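Local coordinates for mitogen activated protein kinase, putative (PDB 4QNY) that probably phosphorylates serine and threonine residues of target proteins as a MAP kinase, and binds an ATP analogue with magnesium between its two lobes, at residues Asp236-Val239 with Asp240-Thr244. Residues are numbered along the deposited sequence; the frame is centred on the assembly and turned at random.
Sequences DKIV and DVIGT
The last turn of helix 231-242 is held by backbone bonds that reach from D236, I238 and V239 to residues three or four places on. D240 N donates to D236 O at 2.9 Å. I242 N reaches I238 O at 3.0 Å in an almost straight bond, its N-H...O angle 165°. I238 O also accepts a longer bond from V241 N, 3.2 Å, whose donor lies above the carbonyl plane rather than on a lone pair. G243 N closes the series on V239 O at 2.8 Å. Its positive phi (97°) ends the helical run, and glycine suits the place because a side chain there would jam against the preceding carbonyl oxygen.

Among apolar side chains, I238 and I242 lie alongside each other one turn apart and point the same way, I238 CG2 meeting I242 CD1 at 3.9 Å. I242 has CG1 between the backbone N and the carbonyl carbon, which lays that methylene 3.3 Å from I238 O. Branched apolar side chains suit this face, where I238 is buried and, with V241, touches F226, while I242 touches F294. V239 CG1 extends toward the turn beyond the helix and approaches T244 OG1.

The polar ends find their partners beyond this helix end. With CG beside its backbone N (chi1 -80°), D240 brings OD2 to 3.1 Å from D236 O, two acceptors that cannot bond; its carboxylate instead forms a salt bridge with R268, whose backbone N also bonds T244 OG1. D236 OD1 hydrogen-bonds the hydroxyl of Y261, and the long K237 chain carries NZ to the carbonyl oxygen of Q227. The arrangement is a helix C-terminus terminated by glycine, here in the helical C-lobe of the protein kinase fold.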
ATOM      1  N   ASP A 236      17.424  -9.888   9.325  1.00 16.34           N
ATOM      2  CA  ASP A 236      18.712 -10.316   8.791  1.00 19.64           C
ATOM      3  C   ASP A 236      18.898  -9.834   7.356  1.00 28.21           C
ATOM      4  O   ASP A 236      19.966  -9.345   6.994  1.00 22.43           O
ATOM      5  CB  ASP A 236      18.843 -11.841   8.857  1.00 19.81           C
ATOM      6  CG  ASP A 236      19.042 -12.350  10.272  1.00 26.54           C
ATOM      7  OD1 ASP A 236      19.681 -11.641  11.079  1.00 29.11           O
ATOM      8  OD2 ASP A 236      18.562 -13.461  10.579  1.00 32.77           O
ATOM      9  N   LYS A 237      17.849  -9.969   6.548  1.00 23.93           N
ATOM     10  CA  LYS A 237      17.894  -9.563   5.147  1.00 17.57           C
ATOM     11  C   LYS A 237      18.071  -8.055   5.000  1.00 20.44           C
ATOM     12  O   LYS A 237      18.754  -7.588   4.090  1.00 23.23           O
ATOM     13  CB  LYS A 237      16.626 -10.013   4.418  1.00 16.80           C
ATOM     14  CG  LYS A 237      16.546 -11.511   4.180  1.00 17.65           C
ATOM     15  CD  LYS A 237      17.602 -11.963   3.186  1.00 18.73           C
ATOM     16  CE  LYS A 237      17.617 -13.477   3.045  1.00 34.75           C
ATOM     17  NZ  LYS A 237      16.281 -14.016   2.669  1.00 40.60           N
ATOM     18  N   ILE A 238      17.446  -7.300   5.899  1.00 15.65           N
ATOM     19  CA  ILE A 238      17.559  -5.847   5.883  1.00 23.08           C
ATOM     20  C   ILE A 238      18.965  -5.404   6.279  1.00 28.84           C
ATOM     21  O   ILE A 238      19.587  -4.593   5.590  1.00 33.12           O
ATOM     22  CB  ILE A 238      16.528  -5.192   6.825  1.00 22.71           C
ATOM     23  CG1 ILE A 238      15.109  -5.419   6.298  1.00 14.94           C
ATOM     24  CG2 ILE A 238      16.802  -3.703   6.972  1.00 16.43           C
ATOM     25  CD1 ILE A 238      14.027  -4.859   7.193  1.00 13.43           C
ATOM     26  N   VAL A 239      19.463  -5.948   7.384  1.00 23.26           N
ATOM     27  CA  VAL A 239      20.781  -5.587   7.896  1.00 22.59           C
ATOM     28  C   VAL A 239      21.897  -6.028   6.949  1.00 24.80           C
ATOM     29  O   VAL A 239      22.886  -5.316   6.773  1.00 26.59           O
ATOM     30  CB  VAL A 239      21.017  -6.193   9.297  1.00 26.20           C
ATOM     31  CG1 VAL A 239      22.444  -5.949   9.764  1.00 25.35           C
ATOM     32  CG2 VAL A 239      20.026  -5.609  10.293  1.00 25.06           C
ATOM     33  N   ASP A 240      21.728  -7.194   6.327  1.00 29.02           N
ATOM     34  CA  ASP A 240      22.712  -7.704   5.372  1.00 28.13           C
ATOM     35  C   ASP A 240      22.961  -6.722   4.232  1.00 31.70           C
ATOM     36  O   ASP A 240      24.057  -6.671   3.675  1.00 33.48           O
ATOM     37  CB  ASP A 240      22.264  -9.050   4.798  1.00 24.92           C
ATOM     38  CG  ASP A 240      22.535 -10.208   5.740  1.00 37.66           C
ATOM     39  OD1 ASP A 240      23.359 -10.044   6.664  1.00 35.76           O
ATOM     40  OD2 ASP A 240      21.928 -11.283   5.550  1.00 45.47           O
ATOM     41  N   VAL A 241      21.941  -5.941   3.894  1.00 28.53           N
ATOM     42  CA  VAL A 241      22.046  -4.983   2.802  1.00 23.16           C
ATOM     43  C   VAL A 241      22.478  -3.599   3.284  1.00 23.63           C
ATOM     44  O   VAL A 241      23.534  -3.107   2.896  1.00 23.45           O
ATOM     45  CB  VAL A 241      20.714  -4.857   2.037  1.00 17.71           C
ATOM     46  CG1 VAL A 241      20.837  -3.825   0.927  1.00 17.53           C
ATOM     47  CG2 VAL A 241      20.301  -6.206   1.469  1.00 18.98           C
ATOM     48  N   ILE A 242      21.672  -2.972   4.136  1.00 29.42           N
ATOM     49  CA  ILE A 242      21.944  -1.594   4.543  1.00 23.97           C
ATOM     50  C   ILE A 242      23.096  -1.487   5.541  1.00 29.36           C
ATOM     51  O   ILE A 242      23.657  -0.407   5.732  1.00 30.22           O
ATOM     52  CB  ILE A 242      20.694  -0.926   5.151  1.00 19.52           C
ATOM     53  CG1 ILE A 242      20.342  -1.558   6.499  1.00 15.54           C
ATOM     54  CG2 ILE A 242      19.522  -1.009   4.185  1.00 30.29           C
ATOM     55  CD1 ILE A 242      19.308  -0.776   7.279  1.00 14.83           C
ATOM     56  N   GLY A 243      23.448  -2.600   6.176  1.00 27.82           N
ATOM     57  CA  GLY A 243      24.581  -2.623   7.083  1.00 20.38           C
ATOM     58  C   GLY A 243      24.219  -2.455   8.547  1.00 21.39           C
ATOM     59  O   GLY A 243      23.158  -1.930   8.882  1.00 29.36           O
ATOM     60  N   THR A 244      25.116  -2.907   9.419  1.00 29.29           N
ATOM     61  CA  THR A 244      24.912  -2.818  10.860  1.00 18.36           C
ATOM     62  C   THR A 244      24.829  -1.367  11.328  1.00 23.58           C
ATOM     63  O   THR A 244      25.767  -0.594  11.133  1.00 27.64           O
ATOM     64  CB  THR A 244      26.042  -3.528  11.629  1.00 35.19           C
ATOM     65  OG1 THR A 244      26.135  -4.893  11.201  1.00 42.46           O
ATOM     66  CG2 THR A 244      25.778  -3.484  13.127  1.00 33.06           C
TER